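Local coordinates for protein pyridoxamine 5-phosphate-dependent dehydrase (Escherichia coli, PDB 3B8X) that removes the C3'-hydroxyl group from GDP-4-keto-6-deoxy-D-mannose by a combined transamination and deoxygenation, a step in making the O-antigen sugar L-colitose, at residues F70-P75 with D204-H209; V125-K130 with G152-I157; P141-E146 with A168-K173. The protein carries 1 engineered substitution. All blocks are in the same frame, centred on the assembly; numbering follows the deposited sequence.

Interaction 1. Residues F70-P75 with D204-H209; sequences FFTKKP and DEEIYH
E206 reaches from the first turn of helix 205-214 to the loop that follows helix 58-68 and ends on the backbone of T72 and K73. Its CG stands anti to the backbone N (chi1 -172°) and the chain runs on extended, carrying the carboxylate its full length away from the helix. There OE2 accepts from K73 N at 2.7 Å, a nearly straight bond (173° at the hydrogen) that uses the syn lone pair. OE1 takes a water, 2.9 Å away, which in turn accepts from K74 N, so the two oxygens hold successive amides; OE1 also has a long, weak ion pair with R76. T72 crosses E206 at about a right angle, with its CG2 methyl 3.5 Å from OE1. The contact belongs to the aminotransferase fold of the DegT/DnrJ/EryC1 family, where it fastens a connection leading to strand 82-86 onto the helix after strand 198-202. D204 caps that helix: its OD1 accepts from I207 N at 2.9 Å and, weakly, from E206 N, while OD2 forms a salt bridge with R76. The T72 CG2 methyl also meets I207 CD1 at 3.8 Å. T72 OG1 sits between its own N and carbonyl carbon (chi1 38°) and donates to K74 O at 2.8 Å from above the carbonyl plane. K73 CG lies 3.2 Å from E206 OE2, while K73 NZ bonds V229 O.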
ATOM      1  N   PHE B  70     -16.359   4.893  -4.996  1.00 10.95           N
ATOM      2  CA  PHE B  70     -16.938   5.864  -4.089  1.00  9.10           C
ATOM      3  C   PHE B  70     -16.686   7.259  -4.615  1.00 18.22           C
ATOM      4  O   PHE B  70     -17.249   8.234  -4.126  1.00 13.70           O
ATOM      5  CB  PHE B  70     -16.323   5.714  -2.692  1.00 12.88           C
ATOM      6  CG  PHE B  70     -16.801   4.501  -1.945  1.00 21.26           C
ATOM      7  CD1 PHE B  70     -16.432   3.221  -2.364  1.00 18.48           C
ATOM      8  CD2 PHE B  70     -17.620   4.640  -0.812  1.00 16.99           C
ATOM      9  CE1 PHE B  70     -16.925   2.104  -1.721  1.00 12.30           C
ATOM     10  CE2 PHE B  70     -18.152   3.530  -0.174  1.00 17.79           C
ATOM     11  CZ  PHE B  70     -17.764   2.251  -0.587  1.00 14.77           C
ATOM     12  N   PHE B  71     -15.800   7.337  -5.596  1.00  9.58           N
ATOM     13  CA  PHE B  71     -15.255   8.596  -6.089  1.00  5.19           C
ATOM     14  C   PHE B  71     -15.725   8.986  -7.458  1.00 15.52           C
ATOM     15  O   PHE B  71     -15.335  10.023  -7.979  1.00 26.44           O
ATOM     16  CB  PHE B  71     -13.704   8.630  -5.978  1.00  8.49           C
ATOM     17  CG  PHE B  71     -13.195   8.336  -4.588  1.00 31.84           C
ATOM     18  CD1 PHE B  71     -12.211   7.399  -4.373  1.00 13.51           C
ATOM     19  CD2 PHE B  71     -13.743   8.963  -3.482  1.00 12.03           C
ATOM     20  CE1 PHE B  71     -11.788   7.129  -3.082  1.00 17.96           C
ATOM     21  CE2 PHE B  71     -13.352   8.665  -2.191  1.00 19.92           C
ATOM     22  CZ  PHE B  71     -12.368   7.749  -1.986  1.00 17.51           C
ATOM     23  N   THR B  72     -16.619   8.202  -8.041  1.00  9.49           N
ATOM     24  CA  THR B  72     -17.047   8.618  -9.364  1.00 11.89           C
ATOM     25  C   THR B  72     -17.994   9.808  -9.151  1.00 30.96           C
ATOM     26  O   THR B  72     -18.585   9.950  -8.080  1.00 24.10           O
ATOM     27  CB  THR B  72     -17.759   7.474 -10.029  1.00 13.30           C
ATOM     28  OG1 THR B  72     -18.542   6.811  -9.026  1.00 19.13           O
ATOM     29  CG2 THR B  72     -16.704   6.495 -10.611  1.00 15.52           C
ATOM     30  N   LYS B  73     -18.095  10.683 -10.148  1.00 12.96           N
ATOM     31  CA  LYS B  73     -18.958  11.882 -10.101  1.00 17.37           C
ATOM     32  C   LYS B  73     -20.386  11.606  -9.592  1.00 11.90           C
ATOM     33  O   LYS B  73     -20.886  12.306  -8.702  1.00 39.37           O
ATOM     34  CB  LYS B  73     -18.935  12.596 -11.443  1.00 11.46           C
ATOM     35  CG  LYS B  73     -17.537  13.052 -11.888  1.00 53.79           C
ATOM     36  CD  LYS B  73     -16.985  14.069 -10.893  1.00 53.29           C
ATOM     37  CE  LYS B  73     -15.511  14.375 -11.107  1.00 68.51           C
ATOM     38  NZ  LYS B  73     -15.110  15.536 -10.253  1.00 29.79           N
ATOM     39  N   LYS B  74     -21.006  10.536 -10.107  1.00 19.23           N
ATOM     40  CA  LYS B  74     -22.229   9.957  -9.566  1.00 33.68           C
ATOM     41  C   LYS B  74     -21.603   8.756  -8.809  1.00 16.00           C
ATOM     42  O   LYS B  74     -21.126   7.826  -9.462  1.00 22.84           O
ATOM     43  CB  LYS B  74     -23.103   9.429 -10.716  1.00 22.42           C
ATOM     44  CG  LYS B  74     -24.420   8.831 -10.276  1.00 33.72           C
ATOM     45  CD  LYS B  74     -25.396   8.759 -11.443  1.00 99.89           C
ATOM     46  CE  LYS B  74     -26.851   8.740 -10.968  1.00 99.89           C
ATOM     47  NZ  LYS B  74     -27.218   9.904 -10.100  1.00 99.89           N
ATOM     48  N   PRO B  75     -21.508   8.784  -7.482  1.00 25.03           N
ATOM     49  CA  PRO B  75     -20.851   7.682  -6.761  1.00 15.16           C
ATOM     50  C   PRO B  75     -21.493   6.348  -7.027  1.00 18.57           C
ATOM     51  O   PRO B  75     -22.683   6.172  -6.829  1.00 35.90           O
ATOM     52  CB  PRO B  75     -21.093   8.025  -5.299  1.00 14.40           C
ATOM     53  CG  PRO B  75     -21.235   9.520  -5.293  1.00 50.74           C
ATOM     54  CD  PRO B  75     -21.949   9.857  -6.572  1.00 20.63           C
ATOM     55  N   ASP B 204     -13.327   1.784 -18.556  1.00 11.07           N
ATOM     56  CA  ASP B 204     -13.869   3.054 -18.133  1.00 19.19           C
ATOM     57  C   ASP B 204     -12.828   4.153 -17.926  1.00 56.45           C
ATOM     58  O   ASP B 204     -11.999   4.088 -17.016  1.00 21.34           O
ATOM     59  CB  ASP B 204     -14.690   2.839 -16.861  1.00 12.53           C
ATOM     60  CG  ASP B 204     -15.599   4.015 -16.554  1.00 18.20           C
ATOM     61  OD1 ASP B 204     -15.088   5.117 -16.200  1.00 17.41           O
ATOM     62  OD2 ASP B 204     -16.831   3.855 -16.711  1.00 65.97           O
ATOM     63  N   GLU B 205     -12.906   5.187 -18.754  1.00 22.66           N
ATOM     64  CA  GLU B 205     -11.988   6.313 -18.661  1.00 28.22           C
ATOM     65  C   GLU B 205     -12.076   7.081 -17.353  1.00 16.22           C
ATOM     66  O   GLU B 205     -11.042   7.571 -16.897  1.00 15.64           O
ATOM     67  CB  GLU B 205     -12.140   7.260 -19.849  1.00 19.60           C
ATOM     68  CG  GLU B 205     -11.204   8.471 -19.787  1.00 15.80           C
ATOM     69  CD  GLU B 205     -11.270   9.318 -21.064  1.00 18.08           C
ATOM     70  OE1 GLU B 205     -12.389   9.425 -21.607  1.00 48.74           O
ATOM     71  OE2 GLU B 205     -10.221   9.858 -21.490  1.00 43.83           O
ATOM     72  N   GLU B 206     -13.274   7.205 -16.754  1.00 17.56           N
ATOM     73  CA  GLU B 206     -13.414   7.908 -15.453  1.00 17.62           C
ATOM     74  C   GLU B 206     -12.748   7.125 -14.322  1.00 16.95           C
ATOM     75  O   GLU B 206     -12.010   7.684 -13.493  1.00 11.56           O
ATOM     76  CB  GLU B 206     -14.861   8.203 -15.028  1.00 22.50           C
ATOM     77  CG  GLU B 206     -14.929   9.111 -13.768  1.00 20.26           C
ATOM     78  CD  GLU B 206     -16.332   9.221 -13.179  1.00 14.18           C
ATOM     79  OE1 GLU B 206     -17.163   8.381 -13.571  1.00 20.55           O
ATOM     80  OE2 GLU B 206     -16.589  10.074 -12.290  1.00 16.25           O
ATOM     81  N   ILE B 207     -13.051   5.832 -14.291  1.00 23.67           N
ATOM     82  CA  ILE B 207     -12.456   4.941 -13.312  1.00 19.79           C
ATOM     83  C   ILE B 207     -10.933   4.982 -13.466  1.00  9.74           C
ATOM     84  O   ILE B 207     -10.216   5.056 -12.477  1.00 19.34           O
ATOM     85  CB  ILE B 207     -12.964   3.519 -13.515  1.00 25.79           C
ATOM     86  CG1 ILE B 207     -14.439   3.447 -13.138  1.00 19.08           C
ATOM     87  CG2 ILE B 207     -12.225   2.562 -12.629  1.00  6.62           C
ATOM     88  CD1 ILE B 207     -14.702   3.429 -11.652  1.00 22.88           C
ATOM     89  N   TYR B 208     -10.450   4.866 -14.701  1.00  5.83           N
ATOM     90  CA  TYR B 208      -9.023   4.956 -15.043  1.00 13.35           C
ATOM     91  C   TYR B 208      -8.399   6.218 -14.433  1.00 24.21           C
ATOM     92  O   TYR B 208      -7.437   6.181 -13.679  1.00 11.26           O
ATOM     93  CB  TYR B 208      -8.900   5.065 -16.557  1.00 14.91           C
ATOM     94  CG  TYR B 208      -7.472   5.200 -17.016  1.00  8.66           C
ATOM     95  CD1 TYR B 208      -6.474   4.405 -16.451  1.00 11.04           C
ATOM     96  CD2 TYR B 208      -7.096   6.111 -18.001  1.00 16.20           C
ATOM     97  CE1 TYR B 208      -5.135   4.491 -16.837  1.00  9.53           C
ATOM     98  CE2 TYR B 208      -5.737   6.230 -18.382  1.00 12.09           C
ATOM     99  CZ  TYR B 208      -4.776   5.398 -17.822  1.00 15.07           C
ATOM    100  OH  TYR B 208      -3.458   5.447 -18.210  1.00 15.97           O
ATOM    101  N   HIS B 209      -8.977   7.371 -14.716  1.00 12.41           N
ATOM    102  CA  HIS B 209      -8.453   8.582 -14.114  1.00 15.12           C
ATOM    103  C   HIS B 209      -8.563   8.565 -12.588  1.00 10.58           C
ATOM    104  O   HIS B 209      -7.628   8.988 -11.903  1.00 17.36           O
ATOM    105  CB  HIS B 209      -9.151   9.810 -14.742  1.00 15.83           C
ATOM    106  CG  HIS B 209      -8.769  10.013 -16.177  1.00 18.03           C
ATOM    107  ND1 HIS B 209      -9.386  10.930 -17.010  1.00 21.56           N
ATOM    108  CD2 HIS B 209      -7.828   9.392 -16.927  1.00 18.44           C
ATOM    109  CE1 HIS B 209      -8.820  10.874 -18.204  1.00 16.93           C
ATOM    110  NE2 HIS B 209      -7.881   9.941 -18.184  1.00 11.74           N
TER
HETATM  111  O   HOH W   1     -19.848   9.149 -12.698  1.00 15.93           O

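Interaction 2. Residues V125-K130 with G152-I157; sequences VTDSTK and GGRDII
A beta-alpha-beta crossover brings strand 129-135 beside the parallel strand 157-161 through helix 144-151, and the two strands begin here, each entered from the loop after a helix. I157 N donates to K130 O at 2.8 Å (161° at the hydrogen). The same oxygen receives a water at 2.6 Å that also donates to D155 O, and the CA of I156 lies 3.4 Å from it. I156 lays its CG1 beside T129 O at 3.4 Å, and its CD1 meets V125 CG1 at 3.8 Å. V125 has CG1 anti to the backbone N (chi1 172°), which lets this methyl touch both I156 and R154; V125 CG1 comes obliquely within 3.1 Å of R154 NH2. The R154 chain bends at chi3, and its NE and NH2 make weak bonds to I151 O and I150 O at the end of helix 144-151. D127 OD1 lies at the edge of the guanidinium, 4.1 Å from R154 NH1, with the carboxylate plane perpendicular to it. That separation is beyond a salt bridge, so any attraction between the charges is probably weak; the direct polar grip between the segments rests on the carbonyl of K130.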
ATOM      1  N   VAL B 125     -29.076 -12.776  -5.120  1.00 13.33           N
ATOM      2  CA  VAL B 125     -29.177 -11.478  -5.741  1.00 28.68           C
ATOM      3  C   VAL B 125     -30.550 -10.861  -5.493  1.00 40.08           C
ATOM      4  O   VAL B 125     -31.557 -11.381  -5.968  1.00 44.62           O
ATOM      5  CB  VAL B 125     -28.886 -11.587  -7.255  1.00 13.70           C
ATOM      6  CG1 VAL B 125     -29.187 -10.267  -7.931  1.00 24.12           C
ATOM      7  CG2 VAL B 125     -27.440 -11.988  -7.480  1.00 24.52           C
ATOM      8  N   THR B 126     -30.602  -9.773  -4.732  1.00 55.13           N
ATOM      9  CA  THR B 126     -31.882  -9.115  -4.440  1.00 44.79           C
ATOM     10  C   THR B 126     -31.890  -7.671  -4.972  1.00 43.37           C
ATOM     11  O   THR B 126     -30.955  -7.251  -5.642  1.00 26.10           O
ATOM     12  CB  THR B 126     -32.214  -9.170  -2.920  1.00 25.90           C
ATOM     13  OG1 THR B 126     -31.845  -7.935  -2.303  1.00 39.64           O
ATOM     14  CG2 THR B 126     -31.437 -10.302  -2.243  1.00 67.25           C
ATOM     15  N   ASP B 127     -32.935  -6.894  -4.714  1.00 29.23           N
ATOM     16  CA  ASP B 127     -32.930  -5.523  -5.233  1.00 44.66           C
ATOM     17  C   ASP B 127     -31.902  -4.642  -4.521  1.00 32.73           C
ATOM     18  O   ASP B 127     -31.585  -3.550  -5.000  1.00 34.36           O
ATOM     19  CB  ASP B 127     -34.306  -4.883  -5.087  1.00 99.89           C
ATOM     20  CG  ASP B 127     -35.355  -5.570  -5.928  1.00 99.89           C
ATOM     21  OD1 ASP B 127     -34.993  -6.083  -7.016  1.00 56.65           O
ATOM     22  OD2 ASP B 127     -36.530  -5.599  -5.491  1.00 99.89           O
ATOM     23  N   SER B 128     -31.443  -5.118  -3.361  1.00 19.99           N
ATOM     24  CA  SER B 128     -30.509  -4.400  -2.516  1.00 99.89           C
ATOM     25  C   SER B 128     -29.078  -4.689  -2.939  1.00 19.11           C
ATOM     26  O   SER B 128     -28.160  -3.977  -2.544  1.00 25.69           O
ATOM     27  CB  SER B 128     -30.751  -4.763  -1.045  1.00 28.33           C
ATOM     28  OG  SER B 128     -30.330  -6.086  -0.738  1.00 57.14           O
ATOM     29  N   THR B 129     -28.922  -5.680  -3.816  1.00 27.65           N
ATOM     30  CA  THR B 129     -27.611  -6.062  -4.325  1.00 18.23           C
ATOM     31  C   THR B 129     -27.102  -4.990  -5.273  1.00 26.02           C
ATOM     32  O   THR B 129     -27.719  -4.737  -6.311  1.00 21.23           O
ATOM     33  CB  THR B 129     -27.659  -7.414  -5.058  1.00 23.99           C
ATOM     34  OG1 THR B 129     -28.150  -8.417  -4.159  1.00 18.34           O
ATOM     35  CG2 THR B 129     -26.276  -7.773  -5.538  1.00 17.99           C
ATOM     36  N   LYS B 130     -25.977  -4.376  -4.893  1.00 18.53           N
ATOM     37  CA  LYS B 130     -25.359  -3.289  -5.649  1.00  4.60           C
ATOM     38  C   LYS B 130     -24.161  -3.757  -6.501  1.00  8.21           C
ATOM     39  O   LYS B 130     -23.852  -3.173  -7.556  1.00 18.60           O
ATOM     40  CB  LYS B 130     -24.832  -2.223  -4.678  1.00  6.91           C
ATOM     41  CG  LYS B 130     -25.898  -1.429  -3.993  1.00 15.39           C
ATOM     42  CD  LYS B 130     -26.815  -0.763  -5.018  1.00 31.87           C
ATOM     43  CE  LYS B 130     -28.087  -0.208  -4.389  1.00 99.89           C
ATOM     44  NZ  LYS B 130     -28.542   1.050  -5.063  1.00 99.89           N
ATOM     45  N   GLY B 152     -28.868  -9.805 -15.287  1.00 28.20           N
ATOM     46  CA  GLY B 152     -29.968  -9.465 -16.174  1.00 29.20           C
ATOM     47  C   GLY B 152     -30.298  -7.987 -16.286  1.00 79.26           C
ATOM     48  O   GLY B 152     -31.366  -7.546 -15.857  1.00 47.26           O
ATOM     49  N   GLY B 153     -29.399  -7.234 -16.908  1.00 32.84           N
ATOM     50  CA  GLY B 153     -29.631  -5.810 -17.137  1.00 99.89           C
ATOM     51  C   GLY B 153     -30.122  -5.049 -15.910  1.00 45.61           C
ATOM     52  O   GLY B 153     -30.810  -4.035 -16.011  1.00 79.64           O
ATOM     53  N   ARG B 154     -29.746  -5.526 -14.739  1.00 72.40           N
ATOM     54  CA  ARG B 154     -30.109  -4.817 -13.535  1.00 29.19           C
ATOM     55  C   ARG B 154     -28.884  -3.977 -13.163  1.00 31.74           C
ATOM     56  O   ARG B 154     -27.792  -4.174 -13.720  1.00 58.31           O
ATOM     57  CB  ARG B 154     -30.450  -5.805 -12.444  1.00 29.65           C
ATOM     58  CG  ARG B 154     -31.504  -6.769 -12.912  1.00 22.38           C
ATOM     59  CD  ARG B 154     -32.257  -7.307 -11.733  1.00 99.89           C
ATOM     60  NE  ARG B 154     -31.811  -8.648 -11.387  1.00 99.89           N
ATOM     61  CZ  ARG B 154     -32.002  -9.201 -10.198  1.00 99.89           C
ATOM     62  NH1 ARG B 154     -32.635  -8.526  -9.246  1.00 55.15           N
ATOM     63  NH2 ARG B 154     -31.566 -10.434  -9.972  1.00 99.89           N
ATOM     64  N   ASP B 155     -29.090  -3.016 -12.268  1.00 51.72           N
ATOM     65  CA  ASP B 155     -28.028  -2.102 -11.844  1.00 99.89           C
ATOM     66  C   ASP B 155     -27.119  -2.727 -10.776  1.00 16.96           C
ATOM     67  O   ASP B 155     -27.157  -2.360  -9.595  1.00 33.47           O
ATOM     68  CB  ASP B 155     -28.632  -0.761 -11.386  1.00 31.37           C
ATOM     69  CG  ASP B 155     -27.631   0.401 -11.449  1.00 99.89           C
ATOM     70  OD1 ASP B 155     -26.583   0.263 -12.118  1.00 49.13           O
ATOM     71  OD2 ASP B 155     -27.891   1.459 -10.829  1.00 99.89           O
ATOM     72  N   ILE B 156     -26.329  -3.721 -11.185  1.00 18.25           N
ATOM     73  CA  ILE B 156     -25.416  -4.419 -10.266  1.00 18.73           C
ATOM     74  C   ILE B 156     -24.038  -4.408 -10.896  1.00 19.78           C
ATOM     75  O   ILE B 156     -23.852  -4.904 -12.000  1.00 27.89           O
ATOM     76  CB  ILE B 156     -25.792  -5.899 -10.085  1.00 23.57           C
ATOM     77  CG1 ILE B 156     -27.188  -6.021  -9.460  1.00 35.30           C
ATOM     78  CG2 ILE B 156     -24.744  -6.587  -9.202  1.00 14.70           C
ATOM     79  CD1 ILE B 156     -27.972  -7.244  -9.964  1.00 19.47           C
ATOM     80  N   ILE B 157     -23.077  -3.806 -10.219  1.00 19.15           N
ATOM     81  CA  ILE B 157     -21.751  -3.751 -10.799  1.00 20.22           C
ATOM     82  C   ILE B 157     -21.071  -5.118 -10.650  1.00  6.33           C
ATOM     83  O   ILE B 157     -21.148  -5.770  -9.577  1.00 18.91           O
ATOM     84  CB  ILE B 157     -20.877  -2.743 -10.052  1.00 11.05           C
ATOM     85  CG1 ILE B 157     -21.414  -1.328 -10.191  1.00 15.63           C
ATOM     86  CG2 ILE B 157     -19.439  -2.846 -10.548  1.00 18.29           C
ATOM     87  CD1 ILE B 157     -21.270  -0.508  -8.915  1.00 52.06           C
TER
HETATM   88  O   HOH W   2     -24.829  -0.905  -8.497  1.00 23.94           O

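Interaction 3. Residues P141-E146 with A168-K173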
ATOM      1  N   PRO B 141     -11.696 -19.432 -14.245  1.00  7.06           N
ATOM      2  CA  PRO B 141     -12.631 -18.305 -14.393  1.00  6.80           C
ATOM      3  C   PRO B 141     -14.052 -18.719 -14.007  1.00 31.89           C
ATOM      4  O   PRO B 141     -14.457 -19.893 -14.121  1.00 18.33           O
ATOM      5  CB  PRO B 141     -12.624 -18.025 -15.906  1.00  7.19           C
ATOM      6  CG  PRO B 141     -12.267 -19.337 -16.566  1.00  9.14           C
ATOM      7  CD  PRO B 141     -11.482 -20.155 -15.518  1.00  7.28           C
ATOM      8  N   ASN B 142     -14.829 -17.723 -13.605  1.00  8.36           N
ATOM      9  CA  ASN B 142     -16.240 -17.960 -13.307  1.00 12.74           C
ATOM     10  C   ASN B 142     -16.965 -18.153 -14.622  1.00 28.84           C
ATOM     11  O   ASN B 142     -16.442 -17.784 -15.674  1.00 10.24           O
ATOM     12  CB  ASN B 142     -16.822 -16.718 -12.640  1.00 13.28           C
ATOM     13  CG  ASN B 142     -16.476 -16.656 -11.206  1.00 15.83           C
ATOM     14  OD1 ASN B 142     -17.257 -17.155 -10.394  1.00  9.19           O
ATOM     15  ND2 ASN B 142     -15.220 -16.233 -10.882  1.00 13.61           N
ATOM     16  N   ASN B 143     -18.187 -18.674 -14.582  1.00 11.42           N
ATOM     17  CA  ASN B 143     -18.908 -18.751 -15.827  1.00 10.56           C
ATOM     18  C   ASN B 143     -19.653 -17.454 -15.952  1.00  7.89           C
ATOM     19  O   ASN B 143     -20.715 -17.277 -15.364  1.00  9.66           O
ATOM     20  CB  ASN B 143     -19.843 -19.963 -15.916  1.00 18.40           C
ATOM     21  CG  ASN B 143     -20.697 -19.912 -17.157  1.00 53.75           C
ATOM     22  OD1 ASN B 143     -20.953 -18.831 -17.672  1.00 28.90           O
ATOM     23  ND2 ASN B 143     -21.117 -21.065 -17.664  1.00 22.77           N
ATOM     24  N   PHE B 144     -19.048 -16.520 -16.665  1.00 15.18           N
ATOM     25  CA  PHE B 144     -19.586 -15.175 -16.799  1.00 26.11           C
ATOM     26  C   PHE B 144     -20.920 -15.064 -17.523  1.00 14.97           C
ATOM     27  O   PHE B 144     -21.692 -14.159 -17.256  1.00 22.12           O
ATOM     28  CB  PHE B 144     -18.515 -14.184 -17.261  1.00 13.26           C
ATOM     29  CG  PHE B 144     -17.470 -13.936 -16.208  1.00 14.69           C
ATOM     30  CD1 PHE B 144     -16.213 -14.518 -16.291  1.00 21.34           C
ATOM     31  CD2 PHE B 144     -17.796 -13.188 -15.081  1.00 13.29           C
ATOM     32  CE1 PHE B 144     -15.264 -14.330 -15.256  1.00  1.00           C
ATOM     33  CE2 PHE B 144     -16.855 -12.959 -14.075  1.00 15.22           C
ATOM     34  CZ  PHE B 144     -15.616 -13.547 -14.149  1.00 18.22           C
ATOM     35  N   ASP B 145     -21.219 -16.051 -18.360  1.00 15.28           N
ATOM     36  CA  ASP B 145     -22.519 -16.092 -19.033  1.00 16.45           C
ATOM     37  C   ASP B 145     -23.579 -16.290 -17.962  1.00 24.83           C
ATOM     38  O   ASP B 145     -24.542 -15.520 -17.849  1.00 27.86           O
ATOM     39  CB  ASP B 145     -22.573 -17.304 -19.964  1.00 47.66           C
ATOM     40  CG  ASP B 145     -21.833 -17.074 -21.271  1.00 99.89           C
ATOM     41  OD1 ASP B 145     -21.524 -15.905 -21.584  1.00 40.80           O
ATOM     42  OD2 ASP B 145     -21.548 -18.063 -21.981  1.00 37.46           O
ATOM     43  N   GLU B 146     -23.419 -17.345 -17.174  1.00 15.71           N
ATOM     44  CA  GLU B 146     -24.408 -17.583 -16.139  1.00  8.81           C
ATOM     45  C   GLU B 146     -24.520 -16.374 -15.236  1.00 37.96           C
ATOM     46  O   GLU B 146     -25.616 -16.025 -14.774  1.00 23.09           O
ATOM     47  CB  GLU B 146     -23.999 -18.798 -15.268  1.00 18.68           C
ATOM     48  CG  GLU B 146     -23.901 -20.114 -16.025  1.00 99.89           C
ATOM     49  CD  GLU B 146     -25.148 -20.431 -16.826  1.00 39.49           C
ATOM     50  OE1 GLU B 146     -25.772 -21.480 -16.548  1.00 99.89           O
ATOM     51  OE2 GLU B 146     -25.486 -19.645 -17.741  1.00 99.89           O
ATOM     52  N   ALA B 168      -6.265 -16.779 -17.736  1.00  7.11           N
ATOM     53  CA  ALA B 168      -7.409 -17.642 -17.963  1.00 11.85           C
ATOM     54  C   ALA B 168      -8.267 -16.952 -19.011  1.00 10.38           C
ATOM     55  O   ALA B 168      -8.264 -15.733 -19.108  1.00  9.49           O
ATOM     56  CB  ALA B 168      -8.211 -17.802 -16.687  1.00  8.60           C
ATOM     57  N   THR B 169      -9.060 -17.735 -19.745  1.00 13.68           N
ATOM     58  CA  THR B 169     -10.000 -17.163 -20.712  1.00 13.15           C
ATOM     59  C   THR B 169     -11.349 -17.883 -20.619  1.00 27.76           C
ATOM     60  O   THR B 169     -11.417 -19.048 -20.208  1.00 14.04           O
ATOM     61  CB  THR B 169      -9.490 -17.335 -22.119  1.00 17.48           C
ATOM     62  OG1 THR B 169      -9.435 -18.748 -22.417  1.00 20.27           O
ATOM     63  CG2 THR B 169      -8.075 -16.773 -22.216  1.00 21.91           C
ATOM     64  N   PHE B 170     -12.423 -17.169 -20.938  1.00 24.03           N
ATOM     65  CA  PHE B 170     -13.758 -17.763 -20.952  1.00  8.29           C
ATOM     66  C   PHE B 170     -14.464 -17.220 -22.174  1.00 13.11           C
ATOM     67  O   PHE B 170     -14.617 -16.013 -22.355  1.00 13.61           O
ATOM     68  CB  PHE B 170     -14.550 -17.514 -19.663  1.00 12.26           C
ATOM     69  CG  PHE B 170     -15.981 -17.971 -19.747  1.00 21.04           C
ATOM     70  CD1 PHE B 170     -16.305 -19.321 -19.564  1.00 13.29           C
ATOM     71  CD2 PHE B 170     -17.003 -17.065 -20.023  1.00 37.52           C
ATOM     72  CE1 PHE B 170     -17.633 -19.764 -19.663  1.00 52.17           C
ATOM     73  CE2 PHE B 170     -18.341 -17.488 -20.123  1.00 27.64           C
ATOM     74  CZ  PHE B 170     -18.661 -18.845 -19.941  1.00 18.63           C
ATOM     75  N   ASN B 171     -14.773 -18.124 -23.089  1.00 25.04           N
ATOM     76  CA  ASN B 171     -15.363 -17.691 -24.346  1.00 20.78           C
ATOM     77  C   ASN B 171     -14.431 -16.714 -25.101  1.00 43.61           C
ATOM     78  O   ASN B 171     -14.891 -15.705 -25.613  1.00 28.26           O
ATOM     79  CB  ASN B 171     -16.738 -17.038 -24.101  1.00 99.89           C
ATOM     80  CG  ASN B 171     -17.855 -18.060 -23.842  1.00 33.80           C
ATOM     81  OD1 ASN B 171     -17.605 -19.260 -23.685  1.00 99.89           O
ATOM     82  ND2 ASN B 171     -19.092 -17.576 -23.783  1.00 99.89           N
ATOM     83  N   ASN B 172     -13.139 -17.019 -25.217  1.00 26.14           N
ATOM     84  CA  ASN B 172     -12.227 -16.135 -25.954  1.00 99.89           C
ATOM     85  C   ASN B 172     -12.009 -14.754 -25.311  1.00 59.88           C
ATOM     86  O   ASN B 172     -11.362 -13.878 -25.897  1.00 44.79           O
ATOM     87  CB  ASN B 172     -12.730 -15.959 -27.391  1.00 97.16           C
ATOM     88  CG  ASN B 172     -11.917 -16.743 -28.397  1.00 99.89           C
ATOM     89  OD1 ASN B 172     -11.329 -16.168 -29.315  1.00 99.89           O
ATOM     90  ND2 ASN B 172     -11.892 -18.067 -28.241  1.00 82.04           N
ATOM     91  N   LYS B 173     -12.569 -14.544 -24.124  1.00 27.97           N
ATOM     92  CA  LYS B 173     -12.405 -13.269 -23.417  1.00 18.01           C
ATOM     93  C   LYS B 173     -11.465 -13.502 -22.220  1.00 15.54           C
ATOM     94  O   LYS B 173     -11.645 -14.456 -21.468  1.00 16.63           O
ATOM     95  CB  LYS B 173     -13.765 -12.787 -22.919  1.00 20.11           C
ATOM     96  CG  LYS B 173     -13.711 -11.445 -22.262  1.00 42.63           C
ATOM     97  CD  LYS B 173     -15.030 -10.719 -22.365  1.00 26.82           C
ATOM     98  CE  LYS B 173     -14.911  -9.324 -21.737  1.00 20.33           C
ATOM     99  NZ  LYS B 173     -13.947  -8.496 -22.545  1.00 26.43           N
TER
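The ring of F170 is pressed against the backbone that leads into helix 144-151, and this is the tight part of the contact. F170 carries CG anti to its backbone N (chi1 173°), an orientation that sends the ring out from strand 169-170 to lie against the backbone of 142-144. N142 O, N143 CA and F144 N all sit over one face, with F144 N 3.7 Å from F170 CE2. At the far end of the ring, F170 CZ comes within 3.2 Å of N143 OD1, the amide and ring planes being 49° apart. N143 is the N-cap of the helix, and this oxygen accepts from E146 N at 2.9 Å, the donor standing well above the carbonyl plane, and more weakly from D145 N. The ring therefore packs directly against the capping side chain and lines the start of the helix. P141 extends the apolar part, its CB 4.3 Å from F170 CB and its CD 4.2 Å from A168 CB.

Toward solvent the contact loosens. D145 and N171 are exposed and approach from opposite directions; N171 ND2 donates to D145 OD2 at 3.1 Å, a weak bond bent to 130°. N171 OD1 meanwhile lies over the centre of the other face of F170, 3.9 Å above its plane. N171 and N172 form the corner of a type I' turn from F170 to K173, closed by paired backbone bonds between those two residues. This small hairpin of strands 169-170 and 173-174 thus abuts the N-terminal end of helix 144-151. On the inner side, F144 stacks with F178 and touches strands 129-135 and 157-161, while N142 ND2 bonds V135 O, at the end of strand 129-135, and N136 OD1 just beyond it.

From the N terminus, the chain leaves helix 58-68 through 70-75, which closes the longest loop by meeting 204-209, 129 residues on, in interaction 1. Interactions 2 and 3 both nest inside that loop. They cross each other: 125-130 comes first, then 141-146, then 152-157 returns to close interaction 2, and 168-173 closes interaction 3. Interaction 2 joins the starts of strands 129-135 and 157-161; interaction 3 ties the beginning of the intervening helix 144-151 to the hairpin after strand 157-161. The three contacts do not touch; the centres of interactions 1 and 2 are about 19 Å apart.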